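Local coordinates for CG8862 (PDB 3ISM), which probably cleaves DNA and RNA as the magnesium-dependent mitochondrial endonuclease EndoG, a member of the DNA/RNA non-specific endonuclease family, at residues H189-I194 with R233-L238; S42-N47 with P160-H165. One frame throughout, in Å; residues are numbered along the deposited sequence.

In the fold
Both contacts are built on the mixed sheet at the heart of the nuclease, where strands 153-161 and 189-197 run as antiparallel neighbours. Interaction 1 packs helix 228-235 and the turn after it against the second of these strands; interaction 2 joins the residue just past the end of the first to the turn following strand 40-44. Their centres are about 10 Å apart, and H189 O lies 2.9 Å from L161 N, a probable hydrogen bond that ties one to the other. The side chain of Y191 in interaction 1 is about 12 Å from that of E141, a magnesium ligand of this protein, whereas interaction 2 lies away from the metal site. Residues of both touch the second subunit.

Interaction 1 of 2, residues H189-I194 with R233-L238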
loop_
_atom_site.group_PDB
_atom_site.type_symbol
_atom_site.label_atom_id
_atom_site.label_comp_id
_atom_site.label_asym_id
_atom_site.label_seq_id
_atom_site.Cartn_x
_atom_site.Cartn_y
_atom_site.Cartn_z
ATOM N N HIS B 189 -8.289 8.084 -5.093
ATOM C CA HIS B 189 -8.938 9.240 -4.442
ATOM C C HIS B 189 -7.856 10.091 -3.778
ATOM O O HIS B 189 -6.739 9.629 -3.577
ATOM C CB HIS B 189 -9.914 8.797 -3.333
ATOM C CG HIS B 189 -11.092 7.991 -3.802
ATOM N ND1 HIS B 189 -10.989 6.666 -4.175
ATOM C CD2 HIS B 189 -12.411 8.297 -3.874
ATOM C CE1 HIS B 189 -12.184 6.206 -4.506
ATOM N NE2 HIS B 189 -13.065 7.177 -4.335
ATOM N N PHE B 190 -8.207 11.325 -3.418
ATOM C CA PHE B 190 -7.355 12.176 -2.597
ATOM C C PHE B 190 -8.183 12.801 -1.475
ATOM O O PHE B 190 -9.375 12.941 -1.606
ATOM C CB PHE B 190 -6.714 13.278 -3.449
ATOM C CG PHE B 190 -5.774 12.768 -4.503
ATOM C CD1 PHE B 190 -4.430 12.561 -4.211
ATOM C CD2 PHE B 190 -6.229 12.513 -5.798
ATOM C CE1 PHE B 190 -3.556 12.076 -5.185
ATOM C CE2 PHE B 190 -5.361 12.040 -6.785
ATOM C CZ PHE B 190 -4.020 11.815 -6.475
ATOM N N TYR B 191 -7.553 13.180 -0.372
ATOM C CA TYR B 191 -8.275 13.834 0.726
ATOM C C TYR B 191 -7.608 15.150 1.080
ATOM O O TYR B 191 -6.435 15.351 0.784
ATOM C CB TYR B 191 -8.301 12.961 2.001
ATOM C CG TYR B 191 -6.922 12.629 2.522
ATOM C CD1 TYR B 191 -6.176 13.553 3.262
ATOM C CD2 TYR B 191 -6.355 11.393 2.256
ATOM C CE1 TYR B 191 -4.898 13.256 3.697
ATOM C CE2 TYR B 191 -5.091 11.072 2.698
ATOM C CZ TYR B 191 -4.371 12.004 3.406
ATOM O OH TYR B 191 -3.123 11.665 3.823
ATOM N N LYS B 192 -8.366 16.015 1.747
ATOM C CA LYS B 192 -7.814 17.130 2.506
ATOM C C LYS B 192 -8.499 17.124 3.854
ATOM O O LYS B 192 -9.724 17.081 3.932
ATOM C CB LYS B 192 -8.051 18.474 1.813
ATOM C CG LYS B 192 -7.110 18.732 0.634
ATOM C CD LYS B 192 -7.281 20.159 0.126
ATOM C CE LYS B 192 -6.440 20.438 -1.130
ATOM N NZ LYS B 192 -4.983 20.462 -0.829
ATOM N N VAL B 193 -7.705 17.154 4.913
ATOM C CA VAL B 193 -8.239 17.253 6.258
ATOM C C VAL B 193 -7.693 18.546 6.846
ATOM O O VAL B 193 -6.488 18.757 6.861
ATOM C CB VAL B 193 -7.900 15.997 7.131
ATOM C CG1 VAL B 193 -8.470 16.161 8.551
ATOM C CG2 VAL B 193 -8.471 14.729 6.489
ATOM N N ILE B 194 -8.603 19.402 7.319
ATOM C CA ILE B 194 -8.340 20.824 7.548
ATOM C C ILE B 194 -8.806 21.276 8.943
ATOM O O ILE B 194 -9.904 20.929 9.374
ATOM C CB ILE B 194 -9.125 21.668 6.495
ATOM C CG1 ILE B 194 -8.846 21.187 5.058
ATOM C CG2 ILE B 194 -8.858 23.153 6.654
ATOM C CD1 ILE B 194 -10.073 21.250 4.148
ATOM N N ARG B 233 -9.213 5.929 8.798
ATOM C CA ARG B 233 -9.294 4.491 8.656
ATOM C C ARG B 233 -8.795 4.049 7.279
ATOM O O ARG B 233 -8.037 3.074 7.171
ATOM C CB ARG B 233 -10.744 4.053 8.882
ATOM C CG ARG B 233 -10.892 2.760 9.626
ATOM C CD ARG B 233 -12.359 2.431 9.784
ATOM N NE ARG B 233 -12.932 2.852 11.064
ATOM C CZ ARG B 233 -12.976 2.063 12.140
ATOM N NH1 ARG B 233 -12.436 0.842 12.090
ATOM N NH2 ARG B 233 -13.537 2.488 13.264
ATOM N N SER B 234 -9.190 4.778 6.231
ATOM C CA SER B 234 -8.729 4.467 4.864
ATOM C C SER B 234 -7.259 4.775 4.623
ATOM O O SER B 234 -6.593 4.070 3.852
ATOM C CB SER B 234 -9.561 5.220 3.838
ATOM O OG SER B 234 -10.881 4.714 3.812
ATOM N N ALA B 235 -6.739 5.834 5.242
ATOM C CA ALA B 235 -5.350 6.246 4.932
ATOM C C ALA B 235 -4.298 5.518 5.737
ATOM O O ALA B 235 -3.122 5.513 5.359
ATOM C CB ALA B 235 -5.163 7.768 5.127
ATOM N N GLY B 236 -4.687 4.949 6.874
ATOM C CA GLY B 236 -3.694 4.390 7.784
ATOM C C GLY B 236 -2.915 5.509 8.451
ATOM O O GLY B 236 -1.732 5.379 8.699
ATOM N N LEU B 237 -3.585 6.622 8.727
ATOM C CA LEU B 237 -2.941 7.797 9.338
ATOM C C LEU B 237 -3.873 8.394 10.361
ATOM O O LEU B 237 -5.076 8.243 10.240
ATOM C CB LEU B 237 -2.659 8.880 8.283
ATOM C CG LEU B 237 -1.675 8.542 7.152
ATOM C CD1 LEU B 237 -1.657 9.619 6.055
ATOM C CD2 LEU B 237 -0.273 8.304 7.719
ATOM N N LEU B 238 -3.328 9.101 11.347
ATOM C CA LEU B 238 -4.158 9.887 12.264
ATOM C C LEU B 238 -3.851 11.373 12.110
ATOM O O LEU B 238 -2.699 11.805 12.250
ATOM C CB LEU B 238 -3.975 9.436 13.720
ATOM C CG LEU B 238 -4.357 7.989 14.076
ATOM C CD1 LEU B 238 -3.720 7.613 15.416
ATOM C CD2 LEU B 238 -5.878 7.756 14.117
#
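Y191 meets two aliphatic side chains, A235 and L237, where helix 228-235 ends over the central sheet of this His-Me finger nuclease. The ring atom CE2 meets the methyl of A235, with CB 4.1 Å away, and the phenol end reaches on to L237, a span that suits a side chain as long as tyrosine. The tyrosine and leucine side chains cross at about a right angle. All three residues are buried, although the segments share only 86 Å² of surface. An alanine suits the last helical turn because its methyl is small enough to touch both the tyrosine ring and L161 of the adjoining strand 153-161. The chain then turns at G236, whose positive phi is easily tolerated by glycine, and brings L237 back toward the tyrosine. With CG between the backbone N and the carbonyl carbon (chi1 59°), the Y191 ring stands out from the strand toward the end of the helix, and beside it lies the ring of F239, inclined at about 55°. Strand alternation sends the next residue, K192, to the opposite face of the sheet, where it packs on helix 136-146 and its NZ bonds to T158 OG1. On the near face the second subunit comes close, with its R45 against L237. Leucine offers the buried phenol end a methyl: Y191 OH and L237 CD1 make the tightest approach within the contact, at 3.4 Å.

Interaction 2 of 2, residues S42-N47 with P160-H165; sequences SYDRRN and PLYLPH
N47 and Y162 approach each other from opposite directions, and their direct meeting is by packing alone. The amide nitrogen ND2 of N47 lies 3.6 Å from Y162 OH, and the amide and ring planes are 33° apart. N47 has CG anti to its carbonyl carbon (chi1 -77°), which carries the amide toward the tyrosine. Y162 is further packed by V49 and by the inclined ring of Y176.

The polar link runs through D44. N47 ND2 donates to D44 OD2 at 2.8 Å, arriving from above the carboxylate, 40° out of its plane; asparagine suits the place because one amide group can both make this bond and pack beside the phenol. A water completes the bridge, donating to D44 OD2 at 2.9 Å. Tyrosine suits position 162 by bringing this water a hydroxyl: OH donates to it at 2.7 Å, and the water lies in the ring plane at the edge. OD2 is thus gripped twice, which probably favours the ionised carboxylate. An alanine at N47 would probably cost D44 OD2 its amide donor and open a gap beside the phenol of Y162.

One face of the R46 guanidinium carries N47 ND2, 3.8 Å above the plane and offset toward the rim, while R46 of the second subunit packs on both N47 and Y162, placing the contact at the dimer interface.

The other carboxylate oxygen serves the backbone. D44 OD1 accepts weak bonds from R46 N, at 3.2 Å, and from N47 N, and D44 O takes a further weak one from N47 N. Aspartate suits the place because its short side chain can fold forward to the N-H groups two and three residues on, consistent with an Asx turn combined with a beta turn, both weakly bonded, in the connection between antiparallel strands 40-44 and 49-57.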
loop_
_atom_site.group_PDB
_atom_site.type_symbol
_atom_site.label_atom_id
_atom_site.label_comp_id
_atom_site.label_asym_id
_atom_site.label_seq_id
_atom_site.Cartn_x
_atom_site.Cartn_y
_atom_site.Cartn_z
ATOM N N SER B 42 5.752 13.592 3.677
ATOM C CA SER B 42 6.092 12.202 3.938
ATOM C C SER B 42 6.016 11.482 2.599
ATOM O O SER B 42 4.986 11.535 1.930
ATOM C CB SER B 42 5.132 11.594 4.949
ATOM O OG SER B 42 5.206 10.173 5.002
ATOM N N TYR B 43 7.128 10.863 2.185
ATOM C CA TYR B 43 7.225 10.279 0.845
ATOM C C TYR B 43 7.008 8.768 0.882
ATOM O O TYR B 43 7.607 8.061 1.714
ATOM C CB TYR B 43 8.591 10.570 0.215
ATOM C CG TYR B 43 8.664 10.224 -1.257
ATOM C CD1 TYR B 43 7.874 10.908 -2.196
ATOM C CD2 TYR B 43 9.502 9.205 -1.717
ATOM C CE1 TYR B 43 7.939 10.589 -3.562
ATOM C CE2 TYR B 43 9.574 8.875 -3.078
ATOM C CZ TYR B 43 8.789 9.582 -3.992
ATOM O OH TYR B 43 8.864 9.292 -5.337
ATOM N N ASP B 44 6.162 8.286 -0.017
ATOM C CA ASP B 44 5.890 6.852 -0.131
ATOM C C ASP B 44 6.805 6.288 -1.223
ATOM O O ASP B 44 6.507 6.416 -2.411
ATOM C CB ASP B 44 4.409 6.639 -0.468
ATOM C CG ASP B 44 4.006 5.172 -0.510
ATOM O OD1 ASP B 44 4.896 4.302 -0.445
ATOM O OD2 ASP B 44 2.785 4.892 -0.591
ATOM N N ARG B 45 7.936 5.709 -0.808
ATOM C CA ARG B 45 8.935 5.165 -1.738
ATOM C C ARG B 45 8.428 4.022 -2.628
ATOM O O ARG B 45 8.911 3.852 -3.742
ATOM C CB ARG B 45 10.190 4.720 -0.996
ATOM C CG ARG B 45 11.002 5.890 -0.449
ATOM C CD ARG B 45 12.195 5.407 0.359
ATOM N NE ARG B 45 11.796 4.710 1.581
ATOM C CZ ARG B 45 12.631 3.989 2.337
ATOM N NH1 ARG B 45 13.904 3.849 1.984
ATOM N NH2 ARG B 45 12.195 3.415 3.448
ATOM N N ARG B 46 7.471 3.256 -2.115
ATOM C CA ARG B 46 6.868 2.147 -2.824
ATOM C C ARG B 46 5.982 2.640 -3.970
ATOM O O ARG B 46 5.966 2.053 -5.057
ATOM C CB ARG B 46 6.000 1.353 -1.849
ATOM C CG ARG B 46 5.383 0.106 -2.490
ATOM C CD ARG B 46 4.939 -0.892 -1.462
ATOM N NE ARG B 46 3.754 -0.475 -0.709
ATOM C CZ ARG B 46 2.506 -0.494 -1.195
ATOM N NH1 ARG B 46 2.246 -0.903 -2.430
ATOM N NH2 ARG B 46 1.496 -0.104 -0.438
ATOM N N ASN B 47 5.252 3.724 -3.724
ATOM C CA ASN B 47 4.270 4.214 -4.683
ATOM C C ASN B 47 4.778 5.370 -5.523
ATOM O O ASN B 47 4.174 5.730 -6.531
ATOM C CB ASN B 47 2.966 4.554 -3.959
ATOM C CG ASN B 47 2.151 3.291 -3.619
ATOM O OD1 ASN B 47 2.109 2.352 -4.411
ATOM N ND2 ASN B 47 1.485 3.286 -2.463
ATOM N N PRO B 160 -2.984 10.945 -0.889
ATOM C CA PRO B 160 -3.646 9.933 -1.695
ATOM C C PRO B 160 -4.309 8.822 -0.889
ATOM O O PRO B 160 -3.926 8.557 0.267
ATOM C CB PRO B 160 -2.493 9.358 -2.514
ATOM C CG PRO B 160 -1.305 9.471 -1.617
ATOM C CD PRO B 160 -1.525 10.720 -0.803
ATOM N N LEU B 161 -5.301 8.200 -1.507
ATOM C CA LEU B 161 -5.958 7.001 -0.991
ATOM C C LEU B 161 -6.045 5.987 -2.122
ATOM O O LEU B 161 -6.015 6.350 -3.298
ATOM C CB LEU B 161 -7.388 7.294 -0.509
ATOM C CG LEU B 161 -7.575 8.259 0.657
ATOM C CD1 LEU B 161 -9.046 8.700 0.792
ATOM C CD2 LEU B 161 -7.057 7.639 1.934
ATOM N N TYR B 162 -6.166 4.715 -1.744
ATOM C CA TYR B 162 -6.247 3.613 -2.679
ATOM C C TYR B 162 -7.363 2.721 -2.143
ATOM O O TYR B 162 -7.111 1.788 -1.368
ATOM C CB TYR B 162 -4.902 2.876 -2.749
ATOM C CG TYR B 162 -3.684 3.790 -2.900
ATOM C CD1 TYR B 162 -3.147 4.066 -4.156
ATOM C CD2 TYR B 162 -3.075 4.366 -1.781
ATOM C CE1 TYR B 162 -2.053 4.898 -4.293
ATOM C CE2 TYR B 162 -1.983 5.198 -1.906
ATOM C CZ TYR B 162 -1.485 5.471 -3.166
ATOM O OH TYR B 162 -0.394 6.297 -3.300
ATOM N N LEU B 163 -8.597 3.034 -2.533
ATOM C CA LEU B 163 -9.802 2.472 -1.898
ATOM C C LEU B 163 -10.319 1.246 -2.637
ATOM O O LEU B 163 -10.250 1.197 -3.857
ATOM C CB LEU B 163 -10.922 3.524 -1.801
ATOM C CG LEU B 163 -10.631 4.846 -1.072
ATOM C CD1 LEU B 163 -11.923 5.661 -0.896
ATOM C CD2 LEU B 163 -9.992 4.571 0.263
ATOM N N PRO B 164 -10.794 0.241 -1.886
ATOM C CA PRO B 164 -11.319 -1.015 -2.435
ATOM C C PRO B 164 -12.634 -0.861 -3.161
ATOM O O PRO B 164 -13.343 0.101 -2.933
ATOM C CB PRO B 164 -11.550 -1.875 -1.190
ATOM C CG PRO B 164 -11.745 -0.870 -0.068
ATOM C CD PRO B 164 -10.788 0.234 -0.405
ATOM N N HIS B 165 -12.950 -1.820 -4.020
ATOM C CA HIS B 165 -14.262 -1.911 -4.638
ATOM C C HIS B 165 -14.632 -3.391 -4.605
ATOM O O HIS B 165 -13.759 -4.256 -4.450
ATOM C CB HIS B 165 -14.222 -1.414 -6.091
ATOM C CG HIS B 165 -13.267 -2.186 -6.952
ATOM N ND1 HIS B 165 -11.916 -1.933 -6.971
ATOM C CD2 HIS B 165 -13.463 -3.234 -7.784
ATOM C CE1 HIS B 165 -11.319 -2.771 -7.796
ATOM N NE2 HIS B 165 -12.235 -3.579 -8.298
HETATM O O HOH W 1 0.901 7.030 -1.040
#